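Local coordinates for toxin 2A (Paenibacillus larvae, PDB 5URP), which probably transfers ADP-ribose from NAD+ onto a host protein, acting as a virulence factor of the honeybee pathogen Paenibacillus larvae, at residues Asp202-Ile207 and Gln213-Glu218; Gly109-Lys114 and Arg162-Glu167; Ser46-Glu51 and Leu92-Leu97; Arg54-Tyr59 and Gly177-Ile182. All coordinates share one frame; numbering follows the deposited sequence. Where two conformers were deposited one is given.

Contact 1 of 4, residues Asp202-Ile207 and Gln213-Glu218; sequences DNIKII and QRLKVE
Asn-203 to Ile-207 pair with Arg-214 to Glu-218 as the two antiparallel arms of a beta hairpin. The ladder of backbone bonds runs through the hydrogen-bonded pairs Asn-203/Glu-218, Lys-205/Lys-216 and Ile-207/Arg-214, with Lys-216 N to Lys-205 O at 2.8 Å and nearly straight (171° at the hydrogen). At one end it carries a classic beta bulge: Glu-218 O takes both Asp-202 N at 2.9 Å and Asn-203 N at 3.3 Å, the second on a lone pair.

The apolar contacts lie on the face of Ile-204, Ile-206, Leu-215 and Val-217. Ile-204 CG2 presses on Leu-215 CG at 3.7 Å, while Ile-206 CG1 is 4.1 Å from Leu-215 CD1. On the other face Ile-207 turns its CG1 between backbone N and carbonyl carbon (chi1 56°), which carries CD1 to 3.7 Å from Arg-214 NH2; that NH2 is bonded to Asn-209.

The charges share this second face. Lys-216 NZ is the direct partner of Glu-218 OE2, met at 3.2 Å from above the carboxylate plane. Lys-205 NZ lies at a long 3.9 Å from the same OE2 and reaches it mainly through a water, which accepts from NZ and donates to OE2. Lys-216 has Glu-167 as a second partner.

Helix 128-138 packs on the isoleucine face through Ala-131 and Phe-138. Beyond strand 214-221 the sheet continues into strand 164-170, which runs parallel alongside and exchanges backbone bonds with Leu-215 and Val-217.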
loop_
_atom_site.group_PDB
_atom_site.type_symbol
_atom_site.label_atom_id
_atom_site.label_comp_id
_atom_site.label_asym_id
_atom_site.label_seq_id
_atom_site.Cartn_x
_atom_site.Cartn_y
_atom_site.Cartn_z
ATOM N N ASP A 202 -10.455 6.844 -8.915
ATOM C CA ASP A 202 -11.394 7.952 -9.054
ATOM C C ASP A 202 -10.769 9.159 -9.753
ATOM O O ASP A 202 -11.444 9.835 -10.534
ATOM C CB ASP A 202 -11.908 8.356 -7.671
ATOM C CG ASP A 202 -12.742 7.270 -7.024
ATOM O OD1 ASP A 202 -13.792 6.940 -7.608
ATOM O OD2 ASP A 202 -12.345 6.742 -5.958
ATOM N N ASN A 203 -9.491 9.453 -9.496
ATOM C CA ASN A 203 -8.903 10.665 -10.047
ATOM C C ASN A 203 -7.392 10.515 -10.151
ATOM O O ASN A 203 -6.764 9.891 -9.295
ATOM C CB ASN A 203 -9.259 11.869 -9.168
ATOM C CG ASN A 203 -9.039 13.183 -9.869
ATOM O OD1 ASN A 203 -9.776 13.540 -10.777
ATOM N ND2 ASN A 203 -8.026 13.902 -9.456
ATOM N N ILE A 204 -6.827 11.078 -11.221
ATOM C CA ILE A 204 -5.377 11.197 -11.405
ATOM C C ILE A 204 -5.075 12.644 -11.775
ATOM O O ILE A 204 -5.692 13.189 -12.694
ATOM C CB ILE A 204 -4.854 10.247 -12.506
ATOM C CG1 ILE A 204 -5.038 8.777 -12.101
ATOM C CG2 ILE A 204 -3.378 10.528 -12.806
ATOM C CD1 ILE A 204 -4.710 7.781 -13.196
ATOM N N LYS A 205 -4.104 13.257 -11.090
ATOM C CA LYS A 205 -3.708 14.619 -11.432
ATOM C C LYS A 205 -2.252 14.834 -11.056
ATOM O O LYS A 205 -1.686 14.082 -10.268
ATOM C CB LYS A 205 -4.576 15.655 -10.726
ATOM C CG LYS A 205 -4.396 15.662 -9.225
ATOM C CD LYS A 205 -5.310 16.668 -8.511
ATOM C CE LYS A 205 -5.268 16.422 -6.991
ATOM N NZ LYS A 205 -6.169 17.312 -6.206
ATOM N N ILE A 206 -1.664 15.878 -11.634
ATOM C CA ILE A 206 -0.319 16.301 -11.259
ATOM C C ILE A 206 -0.422 17.182 -10.028
ATOM O O ILE A 206 -1.237 18.110 -9.994
ATOM C CB ILE A 206 0.373 17.064 -12.396
ATOM C CG1 ILE A 206 0.596 16.180 -13.631
ATOM C CG2 ILE A 206 1.725 17.642 -11.876
ATOM C CD1 ILE A 206 1.078 16.969 -14.889
ATOM N N ILE A 207 0.420 16.907 -9.035
ATOM C CA ILE A 207 0.600 17.792 -7.894
ATOM C C ILE A 207 2.032 18.335 -7.921
ATOM O O ILE A 207 2.948 17.728 -8.484
ATOM C CB ILE A 207 0.284 17.096 -6.565
ATOM C CG1 ILE A 207 1.111 15.836 -6.364
ATOM C CG2 ILE A 207 -1.233 16.750 -6.488
ATOM C CD1 ILE A 207 0.945 15.244 -4.976
ATOM N N GLN A 213 7.458 17.615 -8.737
ATOM C CA GLN A 213 6.083 17.285 -9.080
ATOM C C GLN A 213 5.877 15.779 -9.027
ATOM O O GLN A 213 6.809 14.985 -9.199
ATOM C CB GLN A 213 5.732 17.813 -10.473
ATOM C CG GLN A 213 5.887 19.318 -10.602
ATOM C CD GLN A 213 5.474 19.856 -11.950
ATOM O OE1 GLN A 213 5.214 19.103 -12.898
ATOM N NE2 GLN A 213 5.435 21.183 -12.059
ATOM N N ARG A 214 4.630 15.391 -8.788
ATOM C CA ARG A 214 4.268 13.991 -8.703
ATOM C C ARG A 214 2.912 13.777 -9.352
ATOM O O ARG A 214 2.142 14.712 -9.575
ATOM C CB ARG A 214 4.194 13.491 -7.247
ATOM C CG ARG A 214 5.518 13.541 -6.506
ATOM C CD ARG A 214 5.349 13.213 -5.047
ATOM N NE ARG A 214 4.660 14.266 -4.311
ATOM C CZ ARG A 214 4.256 14.133 -3.054
ATOM N NH1 ARG A 214 4.450 12.986 -2.410
ATOM N NH2 ARG A 214 3.653 15.144 -2.440
ATOM N N LEU A 215 2.637 12.525 -9.667
ATOM C CA LEU A 215 1.304 12.125 -10.080
ATOM C C LEU A 215 0.560 11.605 -8.858
ATOM O O LEU A 215 1.027 10.670 -8.206
ATOM C CB LEU A 215 1.382 11.046 -11.154
ATOM C CG LEU A 215 0.209 10.897 -12.083
ATOM C CD1 LEU A 215 0.100 12.113 -13.014
ATOM C CD2 LEU A 215 0.467 9.630 -12.854
ATOM N N LYS A 216 -0.599 12.190 -8.568
ATOM C CA LYS A 216 -1.418 11.789 -7.443
ATOM C C LYS A 216 -2.575 10.940 -7.945
ATOM O O LYS A 216 -3.283 11.356 -8.863
ATOM C CB LYS A 216 -1.975 12.984 -6.671
ATOM C CG LYS A 216 -2.566 12.497 -5.335
ATOM C CD LYS A 216 -3.204 13.567 -4.509
ATOM C CE LYS A 216 -3.844 12.930 -3.251
ATOM N NZ LYS A 216 -4.709 13.898 -2.536
ATOM N N VAL A 217 -2.751 9.775 -7.334
ATOM C CA VAL A 217 -3.790 8.813 -7.694
ATOM C C VAL A 217 -4.719 8.704 -6.497
ATOM O O VAL A 217 -4.272 8.358 -5.403
ATOM C CB VAL A 217 -3.184 7.447 -8.022
ATOM C CG1 VAL A 217 -4.290 6.407 -8.309
ATOM C CG2 VAL A 217 -2.189 7.594 -9.189
ATOM N N GLU A 218 -5.995 9.004 -6.691
ATOM C CA GLU A 218 -6.981 8.876 -5.624
ATOM C C GLU A 218 -7.823 7.655 -5.962
ATOM O O GLU A 218 -8.385 7.587 -7.053
ATOM C CB GLU A 218 -7.828 10.144 -5.483
ATOM C CG GLU A 218 -6.958 11.285 -4.993
ATOM C CD GLU A 218 -7.554 12.662 -5.139
ATOM O OE1 GLU A 218 -8.752 12.784 -5.422
ATOM O OE2 GLU A 218 -6.791 13.640 -4.932
HETATM O O HOH W 1 -8.516 15.736 -6.291
#

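Contact 2 of 4, residues Gly109-Lys114 and Arg162-Glu167; sequences GIIFGK and RPVLIE
Gly-109 and Ile-111 belong to a short 3-10 segment, 109-112, held by the bond from Phe-112 N to Gly-109 O (2.9 Å), and they lie against Val-164 and Ile-166 of strand 164-170. The nearest CA atoms are those of Gly-109 and Val-164, 6.7 Å apart, so the two chains do not pair as strands; side chains fill the gap. In the extended chain Val-164 and Ile-166 fall on one face, and Leu-165 between them turns to the other.

Val-164 spreads its two methyls over the turn. CG2 comes to 3.9 Å from Gly-109 N, touching bare backbone where no side chain intervenes, and CG1, set opposite the backbone N (chi1 178°), is 4.2 Å from Ile-111 CD1. That same Ile-111 methyl meets Ile-166 CD1 tip to tip at 4.1 Å, so a single CD1 closes on both strand residues. Behind it, Ile-111 CG1 sits 3.6 Å above the centre of one face of the Phe-112 ring, a CH-pi type of packing between sequence neighbours.

The Phe-112 ring meets Phe-138 with their planes at about 50° and also touches Leu-215 and Val-217, while Val-164 and Ile-166 both touch Thr-107 of the edge strand 101-107. The turn therefore packs onto one face of the central sheet, across strands 164-170 and 214-221.

Everything that meets here is methyl against methyl or against main chain. Cohesion between the two segments probably rests on dispersion and the exclusion of water, since no polar bond links them.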
loop_
_atom_site.group_PDB
_atom_site.type_symbol
_atom_site.label_atom_id
_atom_site.label_comp_id
_atom_site.label_asym_id
_atom_site.label_seq_id
_atom_site.Cartn_x
_atom_site.Cartn_y
_atom_site.Cartn_z
ATOM N N GLY A 109 5.719 4.548 -11.564
ATOM C CA GLY A 109 4.808 4.253 -12.655
ATOM C C GLY A 109 4.503 2.789 -12.860
ATOM O O GLY A 109 3.662 2.465 -13.706
ATOM N N ILE A 110 5.148 1.897 -12.102
ATOM C CA ILE A 110 4.946 0.462 -12.286
ATOM C C ILE A 110 3.476 0.089 -12.160
ATOM O O ILE A 110 3.006 -0.828 -12.841
ATOM C CB ILE A 110 5.814 -0.329 -11.282
ATOM C CG1 ILE A 110 5.856 -1.809 -11.656
ATOM C CG2 ILE A 110 5.294 -0.174 -9.855
ATOM C CD1 ILE A 110 6.599 -2.083 -12.915
ATOM N N ILE A 111 2.724 0.780 -11.305
ATOM C CA ILE A 111 1.324 0.410 -11.107
ATOM C C ILE A 111 0.548 0.492 -12.402
ATOM O O ILE A 111 -0.525 -0.111 -12.519
ATOM C CB ILE A 111 0.653 1.279 -10.025
ATOM C CG1 ILE A 111 0.593 2.747 -10.444
ATOM C CG2 ILE A 111 1.356 1.074 -8.707
ATOM C CD1 ILE A 111 -0.290 3.576 -9.554
ATOM N N PHE A 112 1.069 1.211 -13.392
ATOM C CA PHE A 112 0.406 1.378 -14.673
ATOM C C PHE A 112 0.945 0.415 -15.717
ATOM O O PHE A 112 0.583 0.526 -16.893
ATOM C CB PHE A 112 0.569 2.821 -15.163
ATOM C CG PHE A 112 0.014 3.835 -14.216
ATOM C CD1 PHE A 112 -1.329 3.812 -13.882
ATOM C CD2 PHE A 112 0.826 4.795 -13.637
ATOM C CE1 PHE A 112 -1.848 4.730 -12.994
ATOM C CE2 PHE A 112 0.304 5.729 -12.731
ATOM C CZ PHE A 112 -1.027 5.692 -12.416
ATOM N N GLY A 113 1.798 -0.512 -15.312
ATOM C CA GLY A 113 2.512 -1.389 -16.215
ATOM C C GLY A 113 3.962 -0.973 -16.347
ATOM O O GLY A 113 4.313 0.206 -16.233
ATOM N N LYS A 114 4.827 -1.961 -16.587
ATOM C CA LYS A 114 6.257 -1.699 -16.678
ATOM C C LYS A 114 6.589 -0.664 -17.745
ATOM O O LYS A 114 7.625 -0.001 -17.644
ATOM C CB LYS A 114 7.010 -3.003 -16.966
ATOM C CG LYS A 114 6.848 -4.088 -15.896
ATOM C CD LYS A 114 7.725 -5.307 -16.200
ATOM C CE LYS A 114 7.630 -6.372 -15.112
ATOM N NZ LYS A 114 8.092 -5.865 -13.788
ATOM N N ARG A 162 9.174 10.112 -4.192
ATOM C CA ARG A 162 8.656 9.136 -5.123
ATOM C C ARG A 162 7.760 9.808 -6.163
ATOM O O ARG A 162 7.095 10.804 -5.867
ATOM C CB ARG A 162 7.898 8.054 -4.347
ATOM C CG ARG A 162 8.869 7.298 -3.449
ATOM C CD ARG A 162 8.268 6.117 -2.736
ATOM N NE ARG A 162 9.246 5.549 -1.807
ATOM C CZ ARG A 162 8.954 4.695 -0.834
ATOM N NH1 ARG A 162 9.909 4.239 -0.036
ATOM N NH2 ARG A 162 7.714 4.288 -0.661
ATOM N N PRO A 163 7.723 9.310 -7.403
ATOM C CA PRO A 163 6.999 10.052 -8.453
ATOM C C PRO A 163 5.493 9.895 -8.438
ATOM O O PRO A 163 4.815 10.731 -9.047
ATOM C CB PRO A 163 7.575 9.489 -9.759
ATOM C CG PRO A 163 8.155 8.203 -9.421
ATOM C CD PRO A 163 8.568 8.248 -7.971
ATOM N N VAL A 164 4.974 8.854 -7.799
ATOM C CA VAL A 164 3.538 8.609 -7.696
ATOM C C VAL A 164 3.145 8.551 -6.223
ATOM O O VAL A 164 3.797 7.866 -5.423
ATOM C CB VAL A 164 3.126 7.306 -8.401
ATOM C CG1 VAL A 164 1.639 7.073 -8.209
ATOM C CG2 VAL A 164 3.525 7.338 -9.884
ATOM N N LEU A 165 2.060 9.248 -5.875
ATOM C CA LEU A 165 1.468 9.206 -4.544
ATOM C C LEU A 165 0.058 8.663 -4.691
ATOM O O LEU A 165 -0.754 9.281 -5.369
ATOM C CB LEU A 165 1.401 10.592 -3.906
ATOM C CG LEU A 165 0.753 10.689 -2.521
ATOM C CD1 LEU A 165 1.500 9.851 -1.496
ATOM C CD2 LEU A 165 0.660 12.144 -2.076
ATOM N N ILE A 166 -0.227 7.561 -4.026
ATOM C CA ILE A 166 -1.573 6.988 -4.022
ATOM C C ILE A 166 -2.209 7.345 -2.696
ATOM O O ILE A 166 -1.610 7.118 -1.632
ATOM C CB ILE A 166 -1.555 5.463 -4.187
ATOM C CG1 ILE A 166 -0.753 5.010 -5.405
ATOM C CG2 ILE A 166 -3.015 4.948 -4.245
ATOM C CD1 ILE A 166 -0.583 3.470 -5.472
ATOM N N GLU A 167 -3.411 7.907 -2.756
ATOM C CA GLU A 167 -4.265 8.131 -1.594
ATOM C C GLU A 167 -5.414 7.127 -1.721
ATOM O O GLU A 167 -6.215 7.222 -2.652
ATOM C CB GLU A 167 -4.773 9.568 -1.552
ATOM C CG GLU A 167 -5.722 9.878 -0.424
ATOM C CD GLU A 167 -6.021 11.372 -0.284
ATOM O OE1 GLU A 167 -5.104 12.206 -0.479
ATOM O OE2 GLU A 167 -7.166 11.707 0.056
#

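Contact 3 of 4, residues Ser46-Glu51 and Leu92-Leu97; sequences STLTEE and LIKTKL
Lys-94 reaches Thr-47 by an almost fully stretched side chain: CG is opposite the carbonyl carbon (chi1 -58°), and every later torsion is extended, so the aliphatic part runs straight out from the turn 92-95. Thr-47 holds OG1 between its backbone N and carbonyl carbon (chi1 75°), which places it alongside that chain, 3.4 Å from Lys-94 CB and 3.5 Å from CD. The two side chains run alongside in opposite senses, and the lysine tip ends over the threonine main chain.

There NZ donates to Thr-47 O at 2.9 Å, from a position tilted 29° out of the carbonyl plane. Nearby, Thr-49 CG2 lies 4.2 Å from NZ. Leu-48 is the buried member of its segment and packs on Ala-91.

Thr-47 OG1 itself is bonded to Trp-44 O. Lys-94 NZ also forms a salt bridge with Glu-52, whose OE1 accepts from Thr-49 N just before helix 50-61; with Thr-49 capping the helix start, this is the arrangement of a capping box.

The ammonium is thus shared between a neutral carbonyl and a carboxylate already engaged at the helix N-terminus, tying the end of helix 79-92 to the start of helix 50-61.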
loop_
_atom_site.group_PDB
_atom_site.type_symbol
_atom_site.label_atom_id
_atom_site.label_comp_id
_atom_site.label_asym_id
_atom_site.label_seq_id
_atom_site.Cartn_x
_atom_site.Cartn_y
_atom_site.Cartn_z
ATOM N N SER A 46 -4.190 -10.614 19.668
ATOM C CA SER A 46 -4.599 -11.797 20.426
ATOM C C SER A 46 -5.112 -12.921 19.543
ATOM O O SER A 46 -5.373 -14.021 20.061
ATOM C CB SER A 46 -5.689 -11.455 21.437
ATOM O OG SER A 46 -6.726 -10.792 20.760
ATOM N N THR A 47 -5.325 -12.669 18.257
ATOM C CA THR A 47 -5.730 -13.718 17.328
ATOM C C THR A 47 -4.567 -14.302 16.556
ATOM O O THR A 47 -4.713 -15.385 15.982
ATOM C CB THR A 47 -6.763 -13.198 16.318
ATOM O OG1 THR A 47 -6.137 -12.371 15.345
ATOM C CG2 THR A 47 -7.928 -12.465 17.059
ATOM N N LEU A 48 -3.423 -13.627 16.565
ATOM C CA LEU A 48 -2.266 -14.008 15.765
ATOM C C LEU A 48 -1.443 -15.085 16.451
ATOM O O LEU A 48 -1.274 -15.071 17.675
ATOM C CB LEU A 48 -1.373 -12.795 15.518
ATOM C CG LEU A 48 -1.860 -11.736 14.538
ATOM C CD1 LEU A 48 -0.912 -10.536 14.594
ATOM C CD2 LEU A 48 -1.916 -12.316 13.134
ATOM N N THR A 49 -0.930 -16.021 15.656
ATOM C CA THR A 49 -0.010 -17.021 16.187
ATOM C C THR A 49 1.401 -16.441 16.153
ATOM O O THR A 49 1.683 -15.504 15.425
ATOM C CB THR A 49 -0.007 -18.302 15.366
ATOM O OG1 THR A 49 0.576 -17.994 14.094
ATOM C CG2 THR A 49 -1.411 -18.870 15.175
ATOM N N GLU A 50 2.301 -17.049 16.928
ATOM C CA GLU A 50 3.681 -16.557 16.936
ATOM C C GLU A 50 4.315 -16.642 15.548
ATOM O O GLU A 50 5.049 -15.732 15.138
ATOM C CB GLU A 50 4.504 -17.324 17.976
ATOM C CG GLU A 50 4.068 -17.044 19.411
ATOM C CD GLU A 50 4.101 -15.562 19.764
ATOM O OE1 GLU A 50 5.178 -14.934 19.642
ATOM O OE2 GLU A 50 3.044 -15.019 20.150
ATOM N N GLU A 51 4.060 -17.726 14.813
ATOM C CA GLU A 51 4.615 -17.838 13.464
ATOM C C GLU A 51 4.021 -16.814 12.504
ATOM O O GLU A 51 4.747 -16.282 11.646
ATOM C CB GLU A 51 4.422 -19.264 12.932
ATOM C CG GLU A 51 5.235 -19.567 11.671
ATOM C CD GLU A 51 6.704 -19.107 11.762
ATOM O OE1 GLU A 51 7.431 -19.574 12.668
ATOM O OE2 GLU A 51 7.128 -18.261 10.937
ATOM N N LEU A 92 -3.964 -11.843 7.764
ATOM C CA LEU A 92 -4.678 -10.618 7.430
ATOM C C LEU A 92 -6.196 -10.778 7.458
ATOM O O LEU A 92 -6.890 -9.783 7.655
ATOM C CB LEU A 92 -4.230 -10.112 6.074
ATOM C CG LEU A 92 -2.774 -9.629 6.047
ATOM C CD1 LEU A 92 -2.337 -9.312 4.617
ATOM C CD2 LEU A 92 -2.490 -8.390 6.926
ATOM N N ILE A 93 -6.727 -11.991 7.296
ATOM C CA ILE A 93 -8.184 -12.153 7.407
ATOM C C ILE A 93 -8.663 -12.180 8.847
ATOM O O ILE A 93 -9.878 -12.232 9.094
ATOM C CB ILE A 93 -8.657 -13.394 6.628
ATOM C CG1 ILE A 93 -8.041 -14.683 7.177
ATOM C CG2 ILE A 93 -8.329 -13.175 5.158
ATOM C CD1 ILE A 93 -8.554 -15.943 6.495
ATOM N N LYS A 94 -7.759 -12.085 9.810
ATOM C CA LYS A 94 -8.113 -12.022 11.216
ATOM C C LYS A 94 -8.395 -10.605 11.708
ATOM O O LYS A 94 -8.571 -10.410 12.913
ATOM C CB LYS A 94 -7.003 -12.628 12.064
ATOM C CG LYS A 94 -6.690 -14.069 11.710
ATOM C CD LYS A 94 -5.732 -14.657 12.710
ATOM C CE LYS A 94 -5.439 -16.110 12.403
ATOM N NZ LYS A 94 -4.533 -16.730 13.410
ATOM N N THR A 95 -8.428 -9.615 10.837
ATOM C CA THR A 95 -8.803 -8.303 11.324
ATOM C C THR A 95 -9.691 -7.613 10.305
ATOM O O THR A 95 -9.777 -8.001 9.145
ATOM C CB THR A 95 -7.562 -7.494 11.701
ATOM O OG1 THR A 95 -7.944 -6.327 12.466
ATOM C CG2 THR A 95 -6.755 -7.160 10.444
ATOM N N LYS A 96 -10.443 -6.649 10.803
ATOM C CA LYS A 96 -11.470 -5.953 10.049
ATOM C C LYS A 96 -11.474 -4.527 10.572
ATOM O O LYS A 96 -11.459 -4.324 11.789
ATOM C CB LYS A 96 -12.858 -6.601 10.252
ATOM C CG LYS A 96 -13.359 -7.436 9.097
ATOM C CD LYS A 96 -14.815 -7.799 9.272
ATOM C CE LYS A 96 -15.408 -8.299 7.984
ATOM N NZ LYS A 96 -15.163 -9.762 7.842
ATOM N N LEU A 97 -11.504 -3.553 9.674
ATOM C CA LEU A 97 -11.507 -2.161 10.109
ATOM C C LEU A 97 -12.835 -1.819 10.759
ATOM O O LEU A 97 -13.893 -2.102 10.196
ATOM C CB LEU A 97 -11.277 -1.209 8.940
ATOM C CG LEU A 97 -9.891 -1.290 8.313
ATOM C CD1 LEU A 97 -9.828 -0.281 7.176
ATOM C CD2 LEU A 97 -8.809 -1.045 9.365
#

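Contact 4 of 4, residues Arg54-Tyr59 and Gly177-Ile182; sequences RQITLY and GYVDPI
Ile-56 and Thr-57 of helix 50-61 meet Val-179 and Ile-182 of the turn after strand 177-178, and this is the tight side of the contact. Ile-56 CG2 is gripped by two methyls, Ile-182 CD1 at 3.6 Å and Val-179 CG1 at 3.7 Å. Ile-182 gets there because its CG1 stands between backbone N and carbonyl carbon (chi1 60°), which leads CD1 out over the helix. The bond from Ile-182 N to Val-179 O, 3.0 Å, closes the turn. Ile-56 also packs on Ala-91 of helix 79-92, and Val-179 on Trp-44 of helix 30-45.

Next to the methyls, Thr-57 OG1 donates to Ile-182 O at 2.7 Å, the donor standing 20° out of the carbonyl plane. The hydroxyl is also hydrogen-bonded to Lys-53 O one helical turn back.

The far side of the helix faces solvent. Arg-54 is exposed and points away, its NE paired with Glu-51 and Leu-58 CD1 3.8 Å above one face of its guanidinium; Pro-181 is likewise exposed, resting on Tyr-41.

Greasy contact and one short polar bond thus work together: the methyls of Ile-56, Val-179 and Ile-182 form the apolar part, while the hydroxyl fixes the Ile-182 carbonyl against the helix.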
loop_
_atom_site.group_PDB
_atom_site.type_symbol
_atom_site.label_atom_id
_atom_site.label_comp_id
_atom_site.label_asym_id
_atom_site.label_seq_id
_atom_site.Cartn_x
_atom_site.Cartn_y
_atom_site.Cartn_z
ATOM N N ARG A 54 5.866 -13.554 13.254
ATOM C CA ARG A 54 7.230 -13.601 12.728
ATOM C C ARG A 54 7.258 -13.364 11.221
ATOM O O ARG A 54 8.123 -12.638 10.716
ATOM C CB ARG A 54 7.860 -14.937 13.082
ATOM C CG ARG A 54 9.202 -15.167 12.440
ATOM C CD ARG A 54 9.763 -16.516 12.852
ATOM N NE ARG A 54 9.973 -17.366 11.682
ATOM C CZ ARG A 54 11.131 -17.514 11.043
ATOM N NH1 ARG A 54 11.193 -18.301 9.975
ATOM N NH2 ARG A 54 12.228 -16.898 11.462
ATOM N N GLN A 55 6.323 -13.966 10.478
ATOM C CA GLN A 55 6.325 -13.777 9.028
ATOM C C GLN A 55 5.958 -12.361 8.642
ATOM O O GLN A 55 6.490 -11.843 7.651
ATOM C CB GLN A 55 5.386 -14.775 8.337
ATOM C CG GLN A 55 5.844 -16.199 8.415
ATOM C CD GLN A 55 7.210 -16.442 7.771
ATOM O OE1 GLN A 55 7.668 -15.683 6.898
ATOM N NE2 GLN A 55 7.880 -17.488 8.224
ATOM N N ILE A 56 5.058 -11.718 9.394
ATOM C CA ILE A 56 4.760 -10.317 9.152
ATOM C C ILE A 56 6.019 -9.479 9.355
ATOM O O ILE A 56 6.364 -8.638 8.520
ATOM C CB ILE A 56 3.612 -9.839 10.056
ATOM C CG1 ILE A 56 2.316 -10.500 9.572
ATOM C CG2 ILE A 56 3.478 -8.320 10.062
ATOM C CD1 ILE A 56 1.198 -10.422 10.543
ATOM N N THR A 57 6.719 -9.700 10.464
ATOM C CA THR A 57 7.969 -8.965 10.709
ATOM C C THR A 57 8.945 -9.169 9.558
ATOM O O THR A 57 9.549 -8.202 9.046
ATOM C CB THR A 57 8.592 -9.406 12.039
ATOM O OG1 THR A 57 7.707 -9.081 13.130
ATOM C CG2 THR A 57 9.928 -8.693 12.265
ATOM N N LEU A 58 9.102 -10.411 9.116
ATOM C CA LEU A 58 10.082 -10.701 8.069
ATOM C C LEU A 58 9.686 -10.073 6.749
ATOM O O LEU A 58 10.553 -9.629 5.984
ATOM C CB LEU A 58 10.274 -12.195 7.914
ATOM C CG LEU A 58 10.941 -12.886 9.099
ATOM C CD1 LEU A 58 10.963 -14.362 8.813
ATOM C CD2 LEU A 58 12.357 -12.337 9.372
ATOM N N TYR A 59 8.386 -10.028 6.456
ATOM C CA TYR A 59 7.917 -9.315 5.287
ATOM C C TYR A 59 8.306 -7.844 5.366
ATOM O O TYR A 59 8.809 -7.276 4.392
ATOM C CB TYR A 59 6.377 -9.497 5.150
ATOM C CG TYR A 59 5.774 -8.554 4.136
ATOM C CD1 TYR A 59 5.737 -8.884 2.792
ATOM C CD2 TYR A 59 5.282 -7.309 4.515
ATOM C CE1 TYR A 59 5.211 -8.004 1.853
ATOM C CE2 TYR A 59 4.794 -6.419 3.580
ATOM C CZ TYR A 59 4.751 -6.781 2.260
ATOM O OH TYR A 59 4.261 -5.887 1.350
ATOM N N GLY A 177 -4.275 -4.607 8.173
ATOM C CA GLY A 177 -3.668 -4.837 9.463
ATOM C C GLY A 177 -2.646 -3.779 9.770
ATOM O O GLY A 177 -1.791 -3.498 8.925
ATOM N N TYR A 178 -2.699 -3.231 10.975
ATOM C CA TYR A 178 -1.726 -2.229 11.404
ATOM C C TYR A 178 -0.529 -2.991 11.951
ATOM O O TYR A 178 -0.611 -3.567 13.034
ATOM C CB TYR A 178 -2.323 -1.320 12.465
ATOM C CG TYR A 178 -1.376 -0.245 12.911
ATOM C CD1 TYR A 178 -1.020 0.780 12.043
ATOM C CD2 TYR A 178 -0.838 -0.249 14.185
ATOM C CE1 TYR A 178 -0.140 1.802 12.445
ATOM C CE2 TYR A 178 0.057 0.770 14.600
ATOM C CZ TYR A 178 0.382 1.783 13.719
ATOM O OH TYR A 178 1.239 2.778 14.143
ATOM N N VAL A 179 0.587 -2.993 11.209
ATOM C CA VAL A 179 1.708 -3.852 11.555
ATOM C C VAL A 179 2.869 -3.108 12.219
ATOM O O VAL A 179 3.845 -3.761 12.582
ATOM C CB VAL A 179 2.221 -4.638 10.325
ATOM C CG1 VAL A 179 1.116 -5.552 9.732
ATOM C CG2 VAL A 179 2.781 -3.712 9.256
ATOM N N ASP A 180 2.772 -1.797 12.426
ATOM C CA ASP A 180 3.905 -1.047 12.976
ATOM C C ASP A 180 4.451 -1.618 14.280
ATOM O O ASP A 180 5.676 -1.570 14.482
ATOM C CB ASP A 180 3.485 0.417 13.183
ATOM C CG ASP A 180 4.676 1.327 13.454
ATOM O OD1 ASP A 180 5.338 1.706 12.469
ATOM O OD2 ASP A 180 4.915 1.648 14.642
ATOM N N PRO A 181 3.633 -2.134 15.204
ATOM C CA PRO A 181 4.201 -2.618 16.467
ATOM C C PRO A 181 5.095 -3.838 16.324
ATOM O O PRO A 181 5.872 -4.111 17.254
ATOM C CB PRO A 181 2.959 -2.915 17.316
ATOM C CG PRO A 181 1.888 -2.023 16.740
ATOM C CD PRO A 181 2.157 -2.051 15.259
ATOM N N ILE A 182 5.027 -4.573 15.207
ATOM C CA ILE A 182 5.932 -5.694 14.957
ATOM C C ILE A 182 6.732 -5.511 13.675
ATOM O O ILE A 182 7.471 -6.411 13.273
ATOM C CB ILE A 182 5.197 -7.052 14.954
ATOM C CG1 ILE A 182 4.113 -7.105 13.862
ATOM C CG2 ILE A 182 4.623 -7.349 16.341
ATOM C CD1 ILE A 182 3.519 -8.525 13.674
#

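The four contacts form two pairs at opposite sides of the molecule's centre. Contacts 1 and 2 have centres 10 Å apart and share the five-stranded sheet, meeting where Val-217 O lies 2.8 Å from Glu-167 N. Contacts 3 and 4, with centres 11 Å apart, both use helix 50-61 and touch where Thr-95 CG2 packs on Gly-177 CA. Between the pairs, contacts 2 and 4 have centres about 24 Å apart. The family's NAD+ cleft probably lies in this intervening region: strand 101-107 borders contact 2, while strand 149-152 holds a Ser-Thr-Ser sequence, and a Gln-X-Glu sequence ends at Glu-190, the start of strand 190-193 beside contact 4, consistent with the family's signature motifs.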